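Local coordinates for protein tartronic semialdehyde reductase (Salmonella typhimurium, PDB 1YB4) that probably catalyses the reversible NAD(P)H-dependent reduction of tartronate semialdehyde (2-hydroxy-3-oxopropanoate) to (R)-glycerate, at residues Met4-Ile9 with Ile61-Val66; Pro121-Glu126 with Ser135-Gly140. All coordinates share one frame; numbering follows the deposited sequence.

Contact 1 (Met4-Ile9 with Ile61-Val66)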
HETATM    1  N   MSE A   4     -12.974 -12.464 -46.160  1.00 80.64           N
HETATM    2  CA  MSE A   4     -12.079 -12.851 -47.303  1.00 80.89           C
HETATM    3  C   MSE A   4     -11.399 -14.182 -47.007  1.00 74.73           C
HETATM    4  O   MSE A   4     -12.035 -15.128 -46.536  1.00 72.79           O
HETATM    5  CB  MSE A   4     -10.994 -11.790 -47.511  1.00 90.41           C
HETATM    6  CG  MSE A   4     -11.500 -10.378 -47.766  1.00102.25           C
HETATM    7 SE   MSE A   4     -10.031  -9.114 -47.944  1.00118.69          SE
HETATM    8  CE  MSE A   4     -10.493  -7.906 -46.496  1.00113.94           C
ATOM      9  N   LYS A   5     -10.105 -14.246 -47.319  1.00 68.32           N
ATOM     10  CA  LYS A   5      -9.288 -15.423 -47.043  1.00 62.51           C
ATOM     11  C   LYS A   5      -8.499 -15.037 -45.791  1.00 59.03           C
ATOM     12  O   LYS A   5      -7.699 -14.089 -45.809  1.00 54.72           O
ATOM     13  CB  LYS A   5      -8.336 -15.721 -48.204  1.00 64.62           C
ATOM     14  CG  LYS A   5      -7.523 -14.534 -48.696  1.00 65.33           C
ATOM     15  CD  LYS A   5      -6.272 -14.991 -49.456  1.00 67.10           C
ATOM     16  CE  LYS A   5      -6.584 -15.991 -50.578  1.00 66.05           C
ATOM     17  NZ  LYS A   5      -7.389 -15.413 -51.688  1.00 64.92           N
ATOM     18  N   LEU A   6      -8.724 -15.780 -44.709  1.00 54.40           N
ATOM     19  CA  LEU A   6      -8.103 -15.471 -43.427  1.00 48.53           C
ATOM     20  C   LEU A   6      -7.049 -16.444 -42.971  1.00 45.64           C
ATOM     21  O   LEU A   6      -6.908 -17.521 -43.537  1.00 45.81           O
ATOM     22  CB  LEU A   6      -9.191 -15.376 -42.353  1.00 46.08           C
ATOM     23  CG  LEU A   6     -10.502 -14.703 -42.781  1.00 44.07           C
ATOM     24  CD1 LEU A   6     -11.513 -14.773 -41.639  1.00 43.34           C
ATOM     25  CD2 LEU A   6     -10.238 -13.257 -43.205  1.00 40.15           C
ATOM     26  N   GLY A   7      -6.322 -16.037 -41.929  1.00 44.45           N
ATOM     27  CA  GLY A   7      -5.264 -16.844 -41.340  1.00 42.03           C
ATOM     28  C   GLY A   7      -5.264 -16.714 -39.821  1.00 42.90           C
ATOM     29  O   GLY A   7      -5.496 -15.634 -39.288  1.00 41.95           O
ATOM     30  N   PHE A   8      -5.022 -17.818 -39.119  1.00 44.99           N
ATOM     31  CA  PHE A   8      -5.008 -17.829 -37.655  1.00 44.58           C
ATOM     32  C   PHE A   8      -3.675 -18.421 -37.202  1.00 44.67           C
ATOM     33  O   PHE A   8      -3.362 -19.567 -37.511  1.00 45.34           O
ATOM     34  CB  PHE A   8      -6.168 -18.677 -37.112  1.00 43.51           C
ATOM     35  CG  PHE A   8      -6.881 -18.049 -35.939  1.00 43.97           C
ATOM     36  CD1 PHE A   8      -7.966 -17.200 -36.138  1.00 43.63           C
ATOM     37  CD2 PHE A   8      -6.448 -18.282 -34.640  1.00 42.39           C
ATOM     38  CE1 PHE A   8      -8.607 -16.595 -35.067  1.00 42.37           C
ATOM     39  CE2 PHE A   8      -7.083 -17.680 -33.563  1.00 41.56           C
ATOM     40  CZ  PHE A   8      -8.165 -16.836 -33.776  1.00 42.32           C
ATOM     41  N   ILE A   9      -2.894 -17.643 -36.459  1.00 45.98           N
ATOM     42  CA  ILE A   9      -1.577 -18.097 -36.022  1.00 45.03           C
ATOM     43  C   ILE A   9      -1.488 -18.597 -34.583  1.00 45.97           C
ATOM     44  O   ILE A   9      -0.418 -18.976 -34.122  1.00 49.83           O
ATOM     45  CB  ILE A   9      -0.524 -16.986 -36.263  1.00 40.39           C
ATOM     46  CG1 ILE A   9      -0.445 -16.706 -37.757  1.00 38.47           C
ATOM     47  CG2 ILE A   9       0.847 -17.399 -35.755  1.00 37.68           C
ATOM     48  CD1 ILE A   9       0.686 -15.793 -38.151  1.00 40.53           C
ATOM     49  N   ILE A  61      -5.947 -11.282 -44.266  1.00 42.53           N
ATOM     50  CA  ILE A  61      -6.146 -10.844 -42.892  1.00 39.37           C
ATOM     51  C   ILE A  61      -5.626 -11.984 -42.009  1.00 39.20           C
ATOM     52  O   ILE A  61      -6.084 -13.128 -42.107  1.00 36.28           O
ATOM     53  CB  ILE A  61      -7.638 -10.568 -42.602  1.00 39.46           C
ATOM     54  CG1 ILE A  61      -8.119  -9.383 -43.448  1.00 39.59           C
ATOM     55  CG2 ILE A  61      -7.837 -10.242 -41.130  1.00 38.54           C
ATOM     56  CD1 ILE A  61      -9.616  -9.090 -43.327  1.00 32.91           C
ATOM     57  N   ILE A  62      -4.638 -11.668 -41.177  1.00 38.11           N
ATOM     58  CA  ILE A  62      -4.020 -12.655 -40.291  1.00 38.39           C
ATOM     59  C   ILE A  62      -4.315 -12.393 -38.805  1.00 37.36           C
ATOM     60  O   ILE A  62      -3.979 -11.337 -38.273  1.00 37.73           O
ATOM     61  CB  ILE A  62      -2.477 -12.673 -40.471  1.00 39.56           C
ATOM     62  CG1 ILE A  62      -2.100 -13.093 -41.896  1.00 38.16           C
ATOM     63  CG2 ILE A  62      -1.847 -13.612 -39.455  1.00 40.52           C
ATOM     64  CD1 ILE A  62      -2.254 -11.997 -42.928  1.00 36.47           C
ATOM     65  N   PHE A  63      -4.932 -13.374 -38.149  1.00 36.42           N
ATOM     66  CA  PHE A  63      -5.279 -13.300 -36.729  1.00 33.34           C
ATOM     67  C   PHE A  63      -4.213 -13.984 -35.894  1.00 34.70           C
ATOM     68  O   PHE A  63      -3.843 -15.126 -36.171  1.00 34.83           O
ATOM     69  CB  PHE A  63      -6.612 -14.003 -36.477  1.00 32.88           C
ATOM     70  CG  PHE A  63      -7.788 -13.251 -36.995  1.00 35.85           C
ATOM     71  CD1 PHE A  63      -8.360 -12.235 -36.240  1.00 34.44           C
ATOM     72  CD2 PHE A  63      -8.283 -13.501 -38.276  1.00 34.55           C
ATOM     73  CE1 PHE A  63      -9.408 -11.469 -36.756  1.00 35.90           C
ATOM     74  CE2 PHE A  63      -9.328 -12.742 -38.801  1.00 35.53           C
ATOM     75  CZ  PHE A  63      -9.893 -11.724 -38.043  1.00 35.85           C
ATOM     76  N   ILE A  64      -3.738 -13.292 -34.864  1.00 33.24           N
ATOM     77  CA  ILE A  64      -2.734 -13.843 -33.965  1.00 32.61           C
ATOM     78  C   ILE A  64      -3.269 -13.972 -32.535  1.00 35.73           C
ATOM     79  O   ILE A  64      -3.684 -12.983 -31.939  1.00 35.77           O
ATOM     80  CB  ILE A  64      -1.482 -12.944 -33.936  1.00 33.08           C
ATOM     81  CG1 ILE A  64      -0.845 -12.909 -35.323  1.00 29.01           C
ATOM     82  CG2 ILE A  64      -0.494 -13.432 -32.858  1.00 26.98           C
ATOM     83  CD1 ILE A  64       0.309 -11.948 -35.422  1.00 33.15           C
HETATM   84  N   MSE A  65      -3.286 -15.192 -31.997  1.00 39.33           N
HETATM   85  CA  MSE A  65      -3.735 -15.403 -30.622  1.00 43.11           C
HETATM   86  C   MSE A  65      -2.720 -16.255 -29.873  1.00 43.27           C
HETATM   87  O   MSE A  65      -2.927 -17.451 -29.636  1.00 40.76           O
HETATM   88  CB  MSE A  65      -5.114 -16.066 -30.556  1.00 46.77           C
HETATM   89  CG  MSE A  65      -5.667 -16.218 -29.121  1.00 52.97           C
HETATM   90 SE   MSE A  65      -6.171 -14.560 -28.172  1.00 66.22          SE
HETATM   91  CE  MSE A  65      -4.586 -14.266 -27.113  1.00 52.26           C
ATOM     92  N   VAL A  66      -1.623 -15.596 -29.506  1.00 45.66           N
ATOM     93  CA  VAL A  66      -0.507 -16.188 -28.781  1.00 46.75           C
ATOM     94  C   VAL A  66      -0.521 -15.624 -27.335  1.00 48.49           C
ATOM     95  O   VAL A  66      -1.107 -14.572 -27.083  1.00 48.91           O
ATOM     96  CB  VAL A  66       0.805 -15.836 -29.516  1.00 45.55           C
ATOM     97  CG1 VAL A  66       1.267 -14.476 -29.108  1.00 45.25           C
ATOM     98  CG2 VAL A  66       1.865 -16.883 -29.264  1.00 49.18           C
TER
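Gly7 joins the two parallel strands in both directions: its N donates to Ile61 O at 2.9 Å, and its O accepts from Phe63 N in an almost straight bond, 173° at the hydrogen. A third bond, Ile9 N to Phe63 O at 2.7 Å, continues the pairing past the end of strand 5-8. The short strand axes run 4.5 Å apart at 21°. Leu6, Phe8, Ile61 and Phe63 share one face of the sheet. There Leu6 CD2 lies beside Ile61 CB, and CD1 of the same leucine reaches Phe63 CE2 at 4.1 Å. The two phenylalanine rings are nearly parallel, 20° between planes, yet slid so far (centroids 5.8 Å apart) that they barely overlap; the closer meeting is Phe8 CD1 on Phe63 CB, 3.5 Å. Ile62 lies on the other face, where Ile9, just past the strand, lays CD1 on its CG2, the Ile62 branch that stands anti to its N. Helix 142-155 covers the aromatic face through Leu151, which touches Leu6, Ile61 and Phe63, while strands 28-31 and 90-94 flank the pair. Parallel neighbours in the order 28-31, 5-8, 61-64, 90-94 are characteristic of a Rossmann fold; Phe8 touches the glycine-rich turn after strand 5-8, whose pattern is consistent with dinucleotide binding.

Contact 2 (Pro121-Glu126 with Ser135-Gly140)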
ATOM      1  N   PRO A 121      -7.001  -6.561 -28.376  1.00 33.49           N
ATOM      2  CA  PRO A 121      -7.042  -7.491 -27.247  1.00 31.29           C
ATOM      3  C   PRO A 121      -8.501  -7.840 -26.963  1.00 31.23           C
ATOM      4  O   PRO A 121      -9.408  -7.068 -27.302  1.00 28.51           O
ATOM      5  CB  PRO A 121      -6.398  -6.695 -26.111  1.00 32.35           C
ATOM      6  CG  PRO A 121      -6.549  -5.241 -26.542  1.00 33.61           C
ATOM      7  CD  PRO A 121      -6.286  -5.324 -28.017  1.00 33.40           C
ATOM      8  N   VAL A 122      -8.733  -8.996 -26.347  1.00 29.43           N
ATOM      9  CA  VAL A 122     -10.093  -9.413 -26.053  1.00 31.77           C
ATOM     10  C   VAL A 122     -10.288  -9.797 -24.590  1.00 33.86           C
ATOM     11  O   VAL A 122      -9.331 -10.087 -23.880  1.00 35.31           O
ATOM     12  CB  VAL A 122     -10.485 -10.618 -26.936  1.00 30.06           C
ATOM     13  CG1 VAL A 122      -9.572 -11.780 -26.667  1.00 30.69           C
ATOM     14  CG2 VAL A 122     -11.896 -11.021 -26.653  1.00 33.83           C
ATOM     15  N   SER A 123     -11.534  -9.772 -24.138  1.00 34.60           N
ATOM     16  CA  SER A 123     -11.849 -10.186 -22.778  1.00 36.10           C
ATOM     17  C   SER A 123     -13.170 -10.947 -22.808  1.00 34.47           C
ATOM     18  O   SER A 123     -14.066 -10.611 -23.582  1.00 34.77           O
ATOM     19  CB  SER A 123     -11.913  -8.979 -21.823  1.00 38.05           C
ATOM     20  OG  SER A 123     -12.680  -7.904 -22.334  1.00 38.31           O
ATOM     21  N   GLY A 124     -13.272 -11.990 -21.992  1.00 32.79           N
ATOM     22  CA  GLY A 124     -14.483 -12.787 -21.941  1.00 31.28           C
ATOM     23  C   GLY A 124     -14.153 -14.233 -21.618  1.00 33.72           C
ATOM     24  O   GLY A 124     -15.016 -15.016 -21.216  1.00 32.89           O
ATOM     25  N   GLY A 125     -12.889 -14.592 -21.812  1.00 36.87           N
ATOM     26  CA  GLY A 125     -12.443 -15.944 -21.529  1.00 38.45           C
ATOM     27  C   GLY A 125     -12.964 -17.018 -22.466  1.00 41.18           C
ATOM     28  O   GLY A 125     -13.695 -16.752 -23.427  1.00 40.74           O
ATOM     29  N   GLU A 126     -12.566 -18.247 -22.175  1.00 42.40           N
ATOM     30  CA  GLU A 126     -12.962 -19.404 -22.954  1.00 46.64           C
ATOM     31  C   GLU A 126     -14.428 -19.344 -23.398  1.00 47.10           C
ATOM     32  O   GLU A 126     -14.713 -19.290 -24.594  1.00 48.84           O
ATOM     33  CB  GLU A 126     -12.715 -20.652 -22.123  1.00 49.48           C
ATOM     34  CG  GLU A 126     -12.820 -21.948 -22.869  1.00 56.46           C
ATOM     35  CD  GLU A 126     -11.903 -22.998 -22.270  1.00 61.65           C
ATOM     36  OE1 GLU A 126     -12.054 -24.189 -22.616  1.00 64.06           O
ATOM     37  OE2 GLU A 126     -11.019 -22.627 -21.458  1.00 62.07           O
ATOM     38  N   SER A 135     -15.646  -9.350 -25.736  1.00 32.44           N
ATOM     39  CA  SER A 135     -15.627  -7.898 -25.791  1.00 33.10           C
ATOM     40  C   SER A 135     -14.305  -7.646 -26.519  1.00 30.81           C
ATOM     41  O   SER A 135     -13.304  -8.309 -26.231  1.00 30.48           O
ATOM     42  CB  SER A 135     -15.621  -7.284 -24.391  1.00 32.97           C
ATOM     43  OG  SER A 135     -16.880  -7.489 -23.781  1.00 38.39           O
ATOM     44  N   ILE A 136     -14.307  -6.717 -27.474  1.00 28.33           N
ATOM     45  CA  ILE A 136     -13.115  -6.440 -28.259  1.00 29.12           C
ATOM     46  C   ILE A 136     -12.761  -4.952 -28.332  1.00 31.41           C
ATOM     47  O   ILE A 136     -13.536  -4.142 -28.854  1.00 33.43           O
ATOM     48  CB  ILE A 136     -13.308  -6.998 -29.679  1.00 26.59           C
ATOM     49  CG1 ILE A 136     -13.658  -8.489 -29.602  1.00 26.16           C
ATOM     50  CG2 ILE A 136     -12.070  -6.796 -30.487  1.00 25.31           C
ATOM     51  CD1 ILE A 136     -14.077  -9.104 -30.944  1.00 26.23           C
HETATM   52  N   MSE A 137     -11.594  -4.586 -27.804  1.00 31.49           N
HETATM   53  CA  MSE A 137     -11.154  -3.194 -27.836  1.00 33.01           C
HETATM   54  C   MSE A 137     -10.081  -3.118 -28.910  1.00 29.77           C
HETATM   55  O   MSE A 137      -9.119  -3.879 -28.888  1.00 30.48           O
HETATM   56  CB  MSE A 137     -10.627  -2.772 -26.468  1.00 38.07           C
HETATM   57  CG  MSE A 137     -10.689  -3.883 -25.451  1.00 49.39           C
HETATM   58 SE   MSE A 137     -11.168  -3.311 -23.673  1.00 59.71          SE
HETATM   59  CE  MSE A 137     -11.669  -5.038 -22.929  1.00 53.90           C
ATOM     60  N   VAL A 138     -10.245  -2.182 -29.839  1.00 28.74           N
ATOM     61  CA  VAL A 138      -9.352  -2.078 -30.982  1.00 29.49           C
ATOM     62  C   VAL A 138      -8.565  -0.795 -31.212  1.00 32.06           C
ATOM     63  O   VAL A 138      -9.113   0.310 -31.169  1.00 34.40           O
ATOM     64  CB  VAL A 138     -10.146  -2.345 -32.296  1.00 28.56           C
ATOM     65  CG1 VAL A 138      -9.199  -2.400 -33.485  1.00 25.73           C
ATOM     66  CG2 VAL A 138     -10.951  -3.633 -32.180  1.00 25.22           C
ATOM     67  N   GLY A 139      -7.282  -0.961 -31.512  1.00 30.33           N
ATOM     68  CA  GLY A 139      -6.437   0.180 -31.801  1.00 30.75           C
ATOM     69  C   GLY A 139      -6.030   0.115 -33.265  1.00 33.00           C
ATOM     70  O   GLY A 139      -5.566  -0.928 -33.737  1.00 29.71           O
ATOM     71  N   GLY A 140      -6.224   1.215 -33.990  1.00 34.49           N
ATOM     72  CA  GLY A 140      -5.861   1.240 -35.394  1.00 34.22           C
ATOM     73  C   GLY A 140      -6.575   2.306 -36.195  1.00 35.97           C
ATOM     74  O   GLY A 140      -7.201   3.206 -35.632  1.00 32.38           O
TER
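Val122 and Ser123 pair antiparallel with Ile136 and Ser135: the Ser123-Ser135 pair is hydrogen-bonded in both directions, Ser135 N to Ser123 O at 3.0 Å and Ser123 N to Ser135 O at 3.1 Å, and Val122-Ile136 is the adjoining non-hydrogen-bonded pair. One step on, the bond from Met137 N to Pro121 O is weak at 3.3 Å, so the pairing slackens toward the proline. Pro121 has no N-H to return to Met137 O; instead its ring comes up to that carbonyl oxygen through CD, also at 3.3 Å. On the face carrying Val122 and Ile136, the valine methyl CG2, anti to the backbone N, comes beside Ser135 O, an approach too short to be taken literally, with Ile136 CG1 a looser neighbour at 4.3 Å. The opposite face holds the two serines. There Ser123 OG lies 3.6 Å from Ser135 CB, its chi1 of 47° tucking the hydroxyl between its own N and carbonyl carbon. The selenomethionine Met137 starts eclipsed (chi1 0°), bends at chi2 and turns CE back toward Ser123 OG, at 3.1 Å too short to be relied on. Beyond the pair, Ile136 and Val138 bond through their backbones to strand 158-163. Lys172 of helix 167-195 donates from NZ to Val122 O and touches Pro121 and Ser123. The arrangement is an antiparallel strand-helix-strand connection, 115-123 to 134-139 through helix 125-131, which extends the parallel Rossmann-type sheet and places the end of strand 115-123 against Lys172, the predicted active-site lysine.

Contact 1 closes before contact 2 opens along the chain, and both belong to one seven-stranded mixed sheet in the NAD-binding domain. Their centres are about 15 Å apart; the nearest atoms approach to about 5 Å without touching. Strand 90-94 separates them in the sheet, lying between 61-64 of contact 1 and 115-123 of contact 2. The sheet is parallel through 115-123, and strand 134-139 then runs against it. Both come near the predicted active-site Lys172, contact 2 nearer: its side chain is about 8 Å from that of Met65 and about 4 Å from that of Pro121. One sheet thus carries both the strand leading into the glycine-rich pattern, consistent with dinucleotide binding, and the strand end beside Lys172.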